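Local coordinates for Dps family DNA-binding stress response protein (Thermosynechococcus elongatus, PDB 2C41) that forms a twelve-subunit, ferritin-like assembly that probably binds and oxidises iron as an antioxidant and may also bind DNA, at residues A129-Y132 with T133-V136; E54-A57 with M58-E61; T5-K8 with E9-L12; V136-H139 with Q140-W144; V24-L27 with N28-Y32. All coordinates share one frame; numbering follows the deposited sequence.

Contact 1. Residues A129-Y132 with T133-V136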
loop_
_atom_site.group_PDB
_atom_site.type_symbol
_atom_site.label_atom_id
_atom_site.label_comp_id
_atom_site.label_asym_id
_atom_site.label_seq_id
_atom_site.Cartn_x
_atom_site.Cartn_y
_atom_site.Cartn_z
ATOM N N ALA C 129 -8.764 -33.297 5.390
ATOM C CA ALA C 129 -7.986 -33.891 4.294
ATOM C C ALA C 129 -7.398 -32.786 3.413
ATOM O O ALA C 129 -6.233 -32.841 3.018
ATOM C CB ALA C 129 -8.840 -34.840 3.461
ATOM N N ASP C 130 -8.205 -31.760 3.137
ATOM C CA ASP C 130 -7.769 -30.631 2.317
ATOM C C ASP C 130 -6.639 -29.853 2.989
ATOM O O ASP C 130 -5.675 -29.474 2.331
ATOM C CB ASP C 130 -8.938 -29.686 2.008
ATOM C CG ASP C 130 -8.511 -28.499 1.174
ATOM O OD1 ASP C 130 -8.160 -28.697 -0.009
ATOM O OD2 ASP C 130 -8.487 -27.375 1.713
ATOM N N LEU C 131 -6.765 -29.627 4.294
ATOM C CA LEU C 131 -5.746 -28.931 5.061
ATOM C C LEU C 131 -4.403 -29.649 4.915
ATOM O O LEU C 131 -3.402 -29.029 4.555
ATOM C CB LEU C 131 -6.161 -28.820 6.537
ATOM C CG LEU C 131 -5.195 -28.109 7.492
ATOM C CD1 LEU C 131 -4.859 -26.702 7.011
ATOM C CD2 LEU C 131 -5.775 -28.077 8.901
ATOM N N TYR C 132 -4.394 -30.958 5.158
ATOM C CA TYR C 132 -3.168 -31.742 5.018
ATOM C C TYR C 132 -2.636 -31.728 3.587
ATOM O O TYR C 132 -1.419 -31.688 3.364
ATOM C CB TYR C 132 -3.398 -33.191 5.471
ATOM C CG TYR C 132 -3.550 -33.361 6.969
ATOM C CD1 TYR C 132 -4.515 -34.224 7.497
ATOM C CD2 TYR C 132 -2.727 -32.666 7.863
ATOM C CE1 TYR C 132 -4.658 -34.382 8.868
ATOM C CE2 TYR C 132 -2.863 -32.819 9.236
ATOM C CZ TYR C 132 -3.830 -33.683 9.730
ATOM O OH TYR C 132 -3.941 -33.844 11.085
ATOM N N THR C 133 -3.558 -31.769 2.627
ATOM C CA THR C 133 -3.211 -31.785 1.201
ATOM C C THR C 133 -2.529 -30.481 0.779
ATOM O O THR C 133 -1.568 -30.500 0.008
ATOM C CB THR C 133 -4.437 -32.071 0.337
ATOM O OG1 THR C 133 -4.935 -33.378 0.652
ATOM C CG2 THR C 133 -4.089 -32.026 -1.160
ATOM N N ARG C 134 -3.022 -29.358 1.295
ATOM C CA ARG C 134 -2.398 -28.054 1.032
ATOM C C ARG C 134 -1.044 -27.925 1.738
ATOM O O ARG C 134 -0.034 -27.564 1.120
ATOM C CB ARG C 134 -3.342 -26.916 1.446
ATOM C CG ARG C 134 -2.709 -25.517 1.376
ATOM C CD ARG C 134 -3.746 -24.403 1.444
ATOM N NE ARG C 134 -4.644 -24.523 2.595
ATOM C CZ ARG C 134 -4.357 -24.139 3.842
ATOM N NH1 ARG C 134 -5.267 -24.302 4.798
ATOM N NH2 ARG C 134 -3.183 -23.582 4.142
ATOM N N LEU C 135 -1.028 -28.218 3.035
ATOM C CA LEU C 135 0.180 -28.029 3.835
ATOM C C LEU C 135 1.339 -28.912 3.387
ATOM O O LEU C 135 2.496 -28.485 3.411
ATOM C CB LEU C 135 -0.100 -28.234 5.330
ATOM C CG LEU C 135 -1.084 -27.266 6.017
ATOM C CD1 LEU C 135 -1.040 -27.484 7.534
ATOM C CD2 LEU C 135 -0.799 -25.806 5.646
ATOM N N VAL C 136 1.036 -30.138 2.972
ATOM C CA VAL C 136 2.109 -31.056 2.574
ATOM C C VAL C 136 2.922 -30.515 1.382
ATOM O O VAL C 136 4.118 -30.777 1.279
ATOM C CB VAL C 136 1.584 -32.506 2.364
ATOM C CG1 VAL C 136 0.918 -32.661 1.004
ATOM C CG2 VAL C 136 2.711 -33.529 2.542
HETATM O O HOH W 1 -7.349 -26.025 4.233
HETATM O O HOH W 2 -7.082 -25.255 0.922
#
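Thr133 meets Ala129 one turn earlier on helix 126-149, a helix of the ferritin-like bundle, and two bonds from the threonine converge on a single oxygen. Thr133 N reaches Ala129 O at 2.9 Å, while Thr133 OG1 donates to Ala129 O at 2.8 Å. These donors come from opposite faces of the carbonyl plane, with the hydroxyl 41° out of it. With OG1 beside the backbone N (chi1 -63°), the side chain bends back on its own helix. Threonine suits this site because its hydroxyl is satisfied locally where the residue packs on Asp130 of the second subunit. The main-chain bonds from Arg134, Leu135 and Val136 to the residues four positions earlier continue the helix.

Within the turn, Asp130 and Arg134 are joined through water. Asp130 OD2 and Arg134 NE stand 4.9 Å apart, too far for direct contact, and two waters fill the span. Each donates to Asp130 OD2 and accepts from the guanidinium, one from NH1 and the other from NE, both in plane at its edge. The water that accepts from Arg134 NE donates to Asp130 OD2 at 2.7 Å. A bend at chi3 (53°) swings the guanidinium round to these waters and to Glu61 of helix 41-68, with which NH1 makes a direct salt bridge.

Apolar contact joins Leu131 and Leu135 through their CD1 methyls at 3.9 Å. Leu135 continues onto Met58, while Tyr132 packs on helix 6-35 and bonds Thr14 through its hydroxyl.

Methyl meets charge where Leu131 CD1 lies 3.3 Å from Arg134 NH1, oblique to the guanidinium.

Contact 2. Residues E54-A57 with M58-E61; sequences EVFA and MIDE
Met58 N and Ile59 N each bond a carbonyl three residues back, Val55 O at 2.9 Å and Phe56 O at 3.0 Å, so helix 41-68 tightens here into 3-10-type turns. Both donors sit well above the carbonyl planes, 55° out in the case of Met58. Where Asp60 N would close an ordinary alpha-helical turn on Phe56 O, a water stands in: it donates to Phe56 O at 2.7 Å and accepts from Asp60 N at 3.0 Å. Phe56 O is therefore held by a backbone N-H and a water together, and the same water lies over one face of the Phe56 ring, toward its rim.

Ile59 crosses Phe56 at about a right angle, its CD1 lying 3.9 Å from CD2 of the ring. Its CG1 branch lies beside the backbone N (chi1 -62°), which runs CD1 back along the Phe56 carbonyl. Cutting Ile59 back to alanine removes both its branches, which would probably leave a gap beside the Phe56 ring and let that ring turn more freely. This helix belongs to the four-helix ferritin-like bundle: Ile59 also packs on Ala22 and Val23 of helix 6-35, and the Phe56 ring meets Phe56 of the fourth subunit, at the kind of dimer interface that in Dps proteins houses the iron-oxidising site.

Met58, a flexible apolar residue, lays its CG 3.5 Å from Glu54 O and extends toward Thr138 and His139 of helix 126-149. One turn after Ala57, Glu61 CG approaches Ala57 O at 3.5 Å, its carboxylate engaged by Arg134 of helix 126-149.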
loop_
_atom_site.group_PDB
_atom_site.type_symbol
_atom_site.label_atom_id
_atom_site.label_comp_id
_atom_site.label_asym_id
_atom_site.label_seq_id
_atom_site.Cartn_x
_atom_site.Cartn_y
_atom_site.Cartn_z
ATOM N N GLU C 54 6.842 -20.186 7.121
ATOM C CA GLU C 54 5.795 -20.969 6.479
ATOM C C GLU C 54 5.317 -22.116 7.357
ATOM O O GLU C 54 4.119 -22.370 7.445
ATOM C CB GLU C 54 6.251 -21.465 5.113
ATOM C CG GLU C 54 6.355 -20.323 4.103
ATOM C CD GLU C 54 6.595 -20.819 2.696
ATOM O OE1 GLU C 54 5.808 -20.436 1.804
ATOM O OE2 GLU C 54 7.553 -21.594 2.487
ATOM N N VAL C 55 6.247 -22.776 8.033
ATOM C CA VAL C 55 5.884 -23.794 9.023
ATOM C C VAL C 55 5.123 -23.152 10.188
ATOM O O VAL C 55 4.110 -23.678 10.636
ATOM C CB VAL C 55 7.114 -24.554 9.547
ATOM C CG1 VAL C 55 6.728 -25.453 10.721
ATOM C CG2 VAL C 55 7.752 -25.390 8.426
ATOM N N PHE C 56 5.599 -21.991 10.640
ATOM C CA PHE C 56 4.954 -21.268 11.733
ATOM C C PHE C 56 3.457 -21.088 11.514
ATOM O O PHE C 56 2.662 -21.341 12.423
ATOM C CB PHE C 56 5.581 -19.879 11.924
ATOM C CG PHE C 56 4.844 -19.031 12.923
ATOM C CD1 PHE C 56 3.928 -18.070 12.498
ATOM C CD2 PHE C 56 5.043 -19.219 14.286
ATOM C CE1 PHE C 56 3.231 -17.292 13.425
ATOM C CE2 PHE C 56 4.349 -18.444 15.224
ATOM C CZ PHE C 56 3.444 -17.482 14.786
ATOM N N ALA C 57 3.090 -20.643 10.310
ATOM C CA ALA C 57 1.698 -20.357 9.954
ATOM C C ALA C 57 0.808 -21.578 10.126
ATOM O O ALA C 57 -0.397 -21.458 10.362
ATOM C CB ALA C 57 1.620 -19.850 8.525
ATOM N N MET C 58 1.405 -22.762 10.004
ATOM C CA MET C 58 0.662 -24.009 10.117
ATOM C C MET C 58 0.207 -24.317 11.532
ATOM O O MET C 58 -0.770 -25.043 11.719
ATOM C CB MET C 58 1.507 -25.172 9.605
ATOM C CG MET C 58 1.940 -24.989 8.167
ATOM S SD MET C 58 2.827 -26.473 7.660
ATOM C CE MET C 58 3.566 -25.903 6.137
ATOM N N ILE C 59 0.913 -23.775 12.523
ATOM C CA ILE C 59 0.602 -24.056 13.919
ATOM C C ILE C 59 -0.844 -23.684 14.239
ATOM O O ILE C 59 -1.611 -24.507 14.738
ATOM C CB ILE C 59 1.562 -23.328 14.896
ATOM C CG1 ILE C 59 3.007 -23.803 14.681
ATOM C CG2 ILE C 59 1.107 -23.552 16.335
ATOM C CD1 ILE C 59 4.053 -22.889 15.280
ATOM N N ASP C 60 -1.217 -22.446 13.941
ATOM C CA ASP C 60 -2.566 -21.987 14.243
ATOM C C ASP C 60 -3.627 -22.701 13.397
ATOM O O ASP C 60 -4.716 -22.999 13.890
ATOM C CB ASP C 60 -2.671 -20.474 14.078
ATOM C CG ASP C 60 -3.920 -19.920 14.719
ATOM O OD1 ASP C 60 -4.841 -19.554 13.973
ATOM O OD2 ASP C 60 -3.999 -19.901 15.961
ATOM N N GLU C 61 -3.302 -23.001 12.137
ATOM C CA GLU C 61 -4.233 -23.703 11.248
ATOM C C GLU C 61 -4.569 -25.097 11.785
ATOM O O GLU C 61 -5.736 -25.498 11.813
ATOM C CB GLU C 61 -3.643 -23.852 9.850
ATOM C CG GLU C 61 -3.473 -22.568 9.097
ATOM C CD GLU C 61 -3.510 -22.817 7.617
ATOM O OE1 GLU C 61 -2.437 -23.030 7.028
ATOM O OE2 GLU C 61 -4.620 -22.847 7.059
HETATM O O HOH W 3 0.522 -20.054 13.502
#

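Contact 3. Residues T5-K8 with E9-L12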
loop_
_atom_site.group_PDB
_atom_site.type_symbol
_atom_site.label_atom_id
_atom_site.label_comp_id
_atom_site.label_asym_id
_atom_site.label_seq_id
_atom_site.Cartn_x
_atom_site.Cartn_y
_atom_site.Cartn_z
ATOM N N THR C 5 -17.784 -43.120 16.101
ATOM C CA THR C 5 -16.971 -41.936 16.412
ATOM C C THR C 5 -15.459 -42.173 16.299
ATOM O O THR C 5 -14.678 -41.217 16.390
ATOM C CB THR C 5 -17.245 -41.420 17.844
ATOM O OG1 THR C 5 -16.854 -42.427 18.789
ATOM C CG2 THR C 5 -18.723 -41.063 18.050
ATOM N N THR C 6 -15.040 -43.427 16.119
ATOM C CA THR C 6 -13.604 -43.753 16.139
ATOM C C THR C 6 -12.781 -42.999 15.085
ATOM O O THR C 6 -11.725 -42.455 15.401
ATOM C CB THR C 6 -13.322 -45.280 16.066
ATOM O OG1 THR C 6 -11.923 -45.531 16.269
ATOM C CG2 THR C 6 -13.743 -45.854 14.723
ATOM N N LEU C 7 -13.267 -42.947 13.848
ATOM C CA LEU C 7 -12.521 -42.269 12.787
ATOM C C LEU C 7 -12.314 -40.788 13.091
ATOM O O LEU C 7 -11.217 -40.256 12.901
ATOM C CB LEU C 7 -13.189 -42.474 11.427
ATOM C CG LEU C 7 -12.875 -43.807 10.747
ATOM C CD1 LEU C 7 -13.670 -43.893 9.469
ATOM C CD2 LEU C 7 -11.377 -43.898 10.450
ATOM N N LYS C 8 -13.353 -40.137 13.608
ATOM C CA LYS C 8 -13.236 -38.730 13.983
ATOM C C LYS C 8 -12.328 -38.521 15.199
ATOM O O LYS C 8 -11.607 -37.527 15.277
ATOM C CB LYS C 8 -14.611 -38.098 14.167
ATOM C CG LYS C 8 -15.349 -37.941 12.836
ATOM C CD LYS C 8 -16.741 -37.399 13.036
ATOM C CE LYS C 8 -17.391 -37.132 11.690
ATOM N NZ LYS C 8 -18.724 -36.474 11.849
ATOM N N GLU C 9 -12.364 -39.462 16.144
ATOM C CA GLU C 9 -11.424 -39.443 17.258
ATOM C C GLU C 9 -9.995 -39.560 16.729
ATOM O O GLU C 9 -9.098 -38.825 17.130
ATOM C CB GLU C 9 -11.756 -40.564 18.244
ATOM C CG GLU C 9 -13.078 -40.339 18.951
ATOM C CD GLU C 9 -13.647 -41.594 19.601
ATOM O OE1 GLU C 9 -12.976 -42.649 19.608
ATOM O OE2 GLU C 9 -14.785 -41.515 20.107
ATOM N N GLN C 10 -9.804 -40.471 15.788
ATOM C CA GLN C 10 -8.504 -40.652 15.145
ATOM C C GLN C 10 -8.042 -39.390 14.422
ATOM O O GLN C 10 -6.867 -39.042 14.481
ATOM C CB GLN C 10 -8.532 -41.830 14.167
ATOM C CG GLN C 10 -8.568 -43.187 14.865
ATOM C CD GLN C 10 -8.626 -44.347 13.888
ATOM O OE1 GLN C 10 -7.841 -44.421 12.944
ATOM N NE2 GLN C 10 -9.556 -45.266 14.119
ATOM N N VAL C 11 -8.962 -38.704 13.742
ATOM C CA VAL C 11 -8.611 -37.443 13.074
ATOM C C VAL C 11 -8.056 -36.429 14.086
ATOM O O VAL C 11 -7.022 -35.791 13.845
ATOM C CB VAL C 11 -9.803 -36.838 12.298
ATOM C CG1 VAL C 11 -9.503 -35.399 11.892
ATOM C CG2 VAL C 11 -10.105 -37.666 11.067
ATOM N N LEU C 12 -8.739 -36.284 15.218
ATOM C CA LEU C 12 -8.288 -35.363 16.260
ATOM C C LEU C 12 -6.890 -35.722 16.757
ATOM O O LEU C 12 -6.049 -34.839 16.959
ATOM C CB LEU C 12 -9.288 -35.314 17.415
ATOM C CG LEU C 12 -10.606 -34.620 17.060
ATOM C CD1 LEU C 12 -11.626 -34.794 18.191
ATOM C CD2 LEU C 12 -10.367 -33.147 16.756
HETATM O O HOH W 4 -10.816 -43.964 18.404
#
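Thr6 OG1 is gripped by two partners in the opening turns of helix 6-35, the first long helix of the ferritin-like fold. Gln10 NE2 donates to Thr6 OG1 at 3.2 Å, the hydroxyl lying almost exactly in the plane of the amide, and a water sits 2.9 Å from Thr6 OG1. Thr6 holds its hydroxyl anti to the backbone N (chi1 -172°), which sets it alongside the extended Gln10 chain, the two side chains pointing the same way. That water also donates to Glu9 OE1 at 2.8 Å and so couples the amide site to the acid.

Glu9 suits a helix start, where a negative charge is likely to interact well with the helix dipole. Its extended chain runs back over the preceding turn, with CG only 3.1 Å from Thr5 O, the same oxygen that accepts Glu9 N. Val11, the buried member, packs on Leu69 and Ala123, and its CG2 rests 3.4 Å from Leu7 O. Thr5 OG1, which also bonds the hydroxyl of Ser2, donates to Glu9 OE2 at 2.6 Å, meeting that oxygen from above the carboxylate plane, 59° out of it.

Contact 4. Residues V136-H139 with Q140-W144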
loop_
_atom_site.group_PDB
_atom_site.type_symbol
_atom_site.label_atom_id
_atom_site.label_comp_id
_atom_site.label_asym_id
_atom_site.label_seq_id
_atom_site.Cartn_x
_atom_site.Cartn_y
_atom_site.Cartn_z
ATOM N N VAL C 136 1.036 -30.138 2.972
ATOM C CA VAL C 136 2.109 -31.056 2.574
ATOM C C VAL C 136 2.922 -30.515 1.382
ATOM O O VAL C 136 4.118 -30.777 1.279
ATOM C CB VAL C 136 1.584 -32.506 2.364
ATOM C CG1 VAL C 136 0.918 -32.661 1.004
ATOM C CG2 VAL C 136 2.711 -33.529 2.542
ATOM N N GLN C 137 2.282 -29.729 0.511
ATOM C CA GLN C 137 2.973 -29.161 -0.653
ATOM C C GLN C 137 4.045 -28.153 -0.233
ATOM O O GLN C 137 5.106 -28.064 -0.853
ATOM C CB GLN C 137 1.972 -28.538 -1.632
ATOM C CG GLN C 137 0.997 -29.571 -2.204
ATOM C CD GLN C 137 -0.164 -28.946 -2.945
ATOM O OE1 GLN C 137 -1.330 -29.015 -2.499
ATOM N NE2 GLN C 137 0.139 -28.308 -4.070
ATOM N N THR C 138 3.764 -27.404 0.833
ATOM C CA THR C 138 4.759 -26.481 1.389
ATOM C C THR C 138 5.958 -27.267 1.945
ATOM O O THR C 138 7.108 -26.911 1.704
ATOM C CB THR C 138 4.113 -25.564 2.442
ATOM O OG1 THR C 138 3.173 -24.713 1.771
ATOM C CG2 THR C 138 5.155 -24.711 3.147
ATOM N N HIS C 139 5.682 -28.351 2.665
ATOM C CA HIS C 139 6.758 -29.232 3.134
ATOM C C HIS C 139 7.576 -29.819 1.984
ATOM O O HIS C 139 8.813 -29.916 2.064
ATOM C CB HIS C 139 6.193 -30.327 4.038
ATOM C CG HIS C 139 6.008 -29.877 5.449
ATOM N ND1 HIS C 139 4.778 -29.544 5.978
ATOM C CD2 HIS C 139 6.912 -29.659 6.430
ATOM C CE1 HIS C 139 4.933 -29.163 7.234
ATOM N NE2 HIS C 139 6.219 -29.217 7.529
ATOM N N GLN C 140 6.888 -30.189 0.905
ATOM C CA GLN C 140 7.581 -30.717 -0.277
ATOM C C GLN C 140 8.479 -29.654 -0.921
ATOM O O GLN C 140 9.581 -29.966 -1.393
ATOM C CB GLN C 140 6.584 -31.317 -1.263
ATOM C CG GLN C 140 5.979 -32.605 -0.706
ATOM C CD GLN C 140 4.735 -33.081 -1.429
ATOM O OE1 GLN C 140 3.927 -32.287 -1.928
ATOM N NE2 GLN C 140 4.552 -34.405 -1.454
ATOM N N LYS C 141 8.027 -28.402 -0.913
ATOM C CA LYS C 141 8.851 -27.294 -1.419
ATOM C C LYS C 141 10.102 -27.111 -0.561
ATOM O O LYS C 141 11.218 -27.018 -1.082
ATOM C CB LYS C 141 8.060 -25.983 -1.470
ATOM C CG LYS C 141 8.892 -24.798 -2.000
ATOM C CD LYS C 141 8.113 -23.475 -1.968
ATOM C CE LYS C 141 7.901 -22.984 -0.529
ATOM N NZ LYS C 141 7.499 -21.549 -0.487
ATOM N N HIS C 142 9.906 -27.094 0.755
ATOM C CA HIS C 142 10.998 -26.932 1.713
ATOM C C HIS C 142 12.043 -28.028 1.559
ATOM O O HIS C 142 13.245 -27.755 1.562
ATOM C CB HIS C 142 10.459 -26.949 3.143
ATOM C CG HIS C 142 9.627 -25.751 3.497
ATOM N ND1 HIS C 142 8.932 -25.656 4.683
ATOM C CD2 HIS C 142 9.387 -24.598 2.826
ATOM C CE1 HIS C 142 8.300 -24.495 4.731
ATOM N NE2 HIS C 142 8.555 -23.836 3.613
ATOM N N ARG C 143 11.573 -29.266 1.419
ATOM C CA ARG C 143 12.451 -30.420 1.250
ATOM C C ARG C 143 13.293 -30.290 -0.022
ATOM O O ARG C 143 14.495 -30.552 -0.011
ATOM C CB ARG C 143 11.619 -31.710 1.223
ATOM C CG ARG C 143 12.426 -32.955 0.890
ATOM C CD ARG C 143 11.514 -34.173 0.737
ATOM N NE ARG C 143 12.278 -35.316 0.250
ATOM C CZ ARG C 143 12.519 -35.575 -1.036
ATOM N NH1 ARG C 143 13.242 -36.646 -1.364
ATOM N NH2 ARG C 143 12.045 -34.771 -1.993
ATOM N N TRP C 144 12.651 -29.896 -1.120
ATOM C CA TRP C 144 13.360 -29.677 -2.376
ATOM C C TRP C 144 14.477 -28.618 -2.229
ATOM O O TRP C 144 15.626 -28.881 -2.587
ATOM C CB TRP C 144 12.370 -29.341 -3.499
ATOM C CG TRP C 144 12.980 -28.610 -4.651
ATOM C CD1 TRP C 144 14.101 -28.953 -5.353
ATOM C CD2 TRP C 144 12.487 -27.405 -5.232
ATOM N NE1 TRP C 144 14.346 -28.015 -6.336
ATOM C CE2 TRP C 144 13.364 -27.059 -6.283
ATOM C CE3 TRP C 144 11.388 -26.576 -4.960
ATOM C CZ2 TRP C 144 13.182 -25.911 -7.062
ATOM C CZ3 TRP C 144 11.200 -25.437 -5.743
ATOM C CH2 TRP C 144 12.099 -25.118 -6.781
HETATM O O HOH W 5 4.573 -23.091 0.048
#
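The chi1 angles of Thr138 (-66°) and His142 (-69°) lay these two side chains side by side, pointing the same way: the first turns the threonine methyl CG2 along the helix, the second sets the imidazole beside its own backbone N and over the preceding turn. CG2 of Thr138 lies 3.5 Å from CE1 of His142 and as far from NE2. The Thr138 carbonyl serves the same residue twice. Its oxygen accepts His142 N at 3.0 Å and stands 3.3 Å above one face of the imidazole, toward the rim.

The far end of the ring is polar, with NE2 bonded to Glu54, a carboxylate shared with the Lys141 ammonium. A leucine in place of His142 has no ring nitrogen to offer, and would probably leave the Glu54 carboxylate leaning on Lys141 and freer to turn. Beside the threonine hydroxyl, a water lies 2.7 Å from Thr138 OG1 and accepts a weak bond from Lys141 NZ.

Gln140 runs back over the earlier turn, its CG 3.3 Å from Val136 O, and its amide oxygen accepts a bond from Arg65 of the second subunit. Within the ferritin-like bundle, this part of helix 126-149 leans on helix 41-68 through Met58 and Val55, and on helix 95-122 through His106 and Ile109, with Arg143 salt-bridged to Glu107.

Contact 5. Residues V24-L27 with N28-Y32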
loop_
_atom_site.group_PDB
_atom_site.type_symbol
_atom_site.label_atom_id
_atom_site.label_comp_id
_atom_site.label_asym_id
_atom_site.label_seq_id
_atom_site.Cartn_x
_atom_site.Cartn_y
_atom_site.Cartn_z
ATOM N N VAL C 24 7.507 -27.877 16.901
ATOM C CA VAL C 24 8.906 -28.320 17.022
ATOM C C VAL C 24 9.706 -27.989 15.760
ATOM O O VAL C 24 10.850 -27.531 15.842
ATOM C CB VAL C 24 9.010 -29.835 17.365
ATOM C CG1 VAL C 24 10.475 -30.336 17.322
ATOM C CG2 VAL C 24 8.398 -30.079 18.719
ATOM N N MET C 25 9.102 -28.213 14.598
ATOM C CA MET C 25 9.741 -27.903 13.332
ATOM C C MET C 25 10.055 -26.409 13.225
ATOM O O MET C 25 11.127 -26.010 12.757
ATOM C CB MET C 25 8.826 -28.313 12.186
ATOM C CG MET C 25 9.551 -28.464 10.898
ATOM S SD MET C 25 10.675 -29.879 10.975
ATOM C CE MET C 25 11.385 -29.659 9.352
ATOM N N TYR C 26 9.106 -25.587 13.662
ATOM C CA TYR C 26 9.325 -24.146 13.694
ATOM C C TYR C 26 10.512 -23.784 14.594
ATOM O O TYR C 26 11.413 -23.044 14.184
ATOM C CB TYR C 26 8.062 -23.402 14.149
ATOM C CG TYR C 26 8.360 -21.947 14.388
ATOM C CD1 TYR C 26 8.653 -21.105 13.315
ATOM C CD2 TYR C 26 8.408 -21.425 15.679
ATOM C CE1 TYR C 26 8.950 -19.762 13.512
ATOM C CE2 TYR C 26 8.718 -20.071 15.888
ATOM C CZ TYR C 26 8.983 -19.263 14.791
ATOM O OH TYR C 26 9.285 -17.932 14.951
ATOM N N LEU C 27 10.505 -24.303 15.818
ATOM C CA LEU C 27 11.574 -24.011 16.770
ATOM C C LEU C 27 12.930 -24.531 16.277
ATOM O O LEU C 27 13.952 -23.868 16.476
ATOM C CB LEU C 27 11.232 -24.539 18.164
ATOM C CG LEU C 27 10.041 -23.859 18.858
ATOM C CD1 LEU C 27 9.681 -24.609 20.128
ATOM C CD2 LEU C 27 10.324 -22.379 19.143
ATOM N N ASN C 28 12.928 -25.692 15.617
ATOM C CA ASN C 28 14.137 -26.170 14.925
ATOM C C ASN C 28 14.632 -25.159 13.893
ATOM O O ASN C 28 15.818 -24.857 13.840
ATOM C CB ASN C 28 13.895 -27.510 14.224
ATOM C CG ASN C 28 13.864 -28.687 15.175
ATOM O OD1 ASN C 28 13.597 -29.823 14.754
ATOM N ND2 ASN C 28 14.145 -28.446 16.440
ATOM N N TYR C 29 13.721 -24.655 13.061
ATOM C CA TYR C 29 14.081 -23.640 12.057
ATOM C C TYR C 29 14.708 -22.396 12.671
ATOM O O TYR C 29 15.649 -21.828 12.111
ATOM C CB TYR C 29 12.897 -23.273 11.166
ATOM C CG TYR C 29 12.856 -24.048 9.861
ATOM C CD1 TYR C 29 13.939 -24.006 8.973
ATOM C CD2 TYR C 29 11.739 -24.808 9.505
ATOM C CE1 TYR C 29 13.916 -24.699 7.764
ATOM C CE2 TYR C 29 11.700 -25.510 8.291
ATOM C CZ TYR C 29 12.790 -25.449 7.433
ATOM O OH TYR C 29 12.773 -26.127 6.240
ATOM N N LYS C 30 14.193 -21.983 13.829
ATOM C CA LYS C 30 14.757 -20.840 14.530
ATOM C C LYS C 30 16.189 -21.137 14.984
ATOM O O LYS C 30 17.072 -20.287 14.843
ATOM C CB LYS C 30 13.867 -20.397 15.697
ATOM C CG LYS C 30 12.559 -19.711 15.264
ATOM C CD LYS C 30 12.762 -18.611 14.203
ATOM C CE LYS C 30 13.550 -17.417 14.753
ATOM N NZ LYS C 30 13.271 -16.146 14.020
ATOM N N LYS C 31 16.423 -22.347 15.498
ATOM C CA LYS C 31 17.789 -22.753 15.832
ATOM C C LYS C 31 18.711 -22.608 14.620
ATOM O O LYS C 31 19.779 -21.997 14.723
ATOM C CB LYS C 31 17.832 -24.178 16.383
ATOM C CG LYS C 31 19.237 -24.748 16.486
ATOM C CD LYS C 31 19.213 -26.089 17.180
ATOM C CE LYS C 31 20.626 -26.666 17.317
ATOM N NZ LYS C 31 20.550 -28.064 17.833
ATOM N N TYR C 32 18.294 -23.141 13.471
ATOM C CA TYR C 32 19.122 -23.070 12.270
ATOM C C TYR C 32 19.358 -21.611 11.854
ATOM O O TYR C 32 20.483 -21.220 11.563
ATOM C CB TYR C 32 18.528 -23.888 11.114
ATOM C CG TYR C 32 18.047 -25.281 11.491
ATOM C CD1 TYR C 32 18.713 -26.048 12.462
ATOM C CD2 TYR C 32 16.947 -25.847 10.847
ATOM C CE1 TYR C 32 18.264 -27.343 12.801
ATOM C CE2 TYR C 32 16.495 -27.125 11.173
ATOM C CZ TYR C 32 17.152 -27.864 12.145
ATOM O OH TYR C 32 16.687 -29.117 12.454
HETATM O O HOH W 6 11.035 -16.152 16.112
#
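Lys30 lies over a face of the Tyr26 ring, and this is the close-packed half of the contact. Its CG sits 4.0 Å from the centroid of the Tyr26 ring and 27° off the normal, a CH-pi contact, while CD comes within 3.6 Å of Tyr26 OH. The lysine can hug the ring because its chain is bent at chi2 (-48°) and chi3 (-66°). The backbone bond from Lys30 N to Tyr26 O, 3.0 Å, holds the two residues one turn apart.

Met25 and Tyr29 are more loosely joined, with CE of Met25 4.3 Å from CE2 of Tyr29. Both are packed further by the rest of the ferritin-like bundle, for Met25 packs on His106 and Val55, and Tyr29 OH bonds Gln51.

The hydrated part lies at the ends of the first pair, where a single water lies 2.8 Å from Tyr26 OH and accepts a weak bond from Lys30 NZ. That amine is salt-bridged to Glu49 and to Asp60 of the fourth subunit. Lysine thus serves two settings, its methylenes acting as a hydrocarbon lid on tyrosine and its buried ammonium probably kept charged by carboxylates from both sides of the subunit interface.

How the contacts relate
Contact 3 is the surface member, at the start of helix 6-35, and relies on hydroxyl, amide and carboxylate bonds; contact 5, on the same helix but about 29 Å away between centres, is fully buried and joins aromatic packing to paired charge. Contact 1 is also largely buried, contacts 2 and 4 partly so. Contacts 1 and 4 follow one another on helix 126-149, share Val136 and both face the second subunit, whereas contacts 2 and 5 face the fourth. Contact 2 is the hub: its glutamates and Met58 reach contacts 1 and 4, while apolar and aromatic packing joins it to contact 5. Its three-residue turns set it apart from the regular helical bonding of the other four.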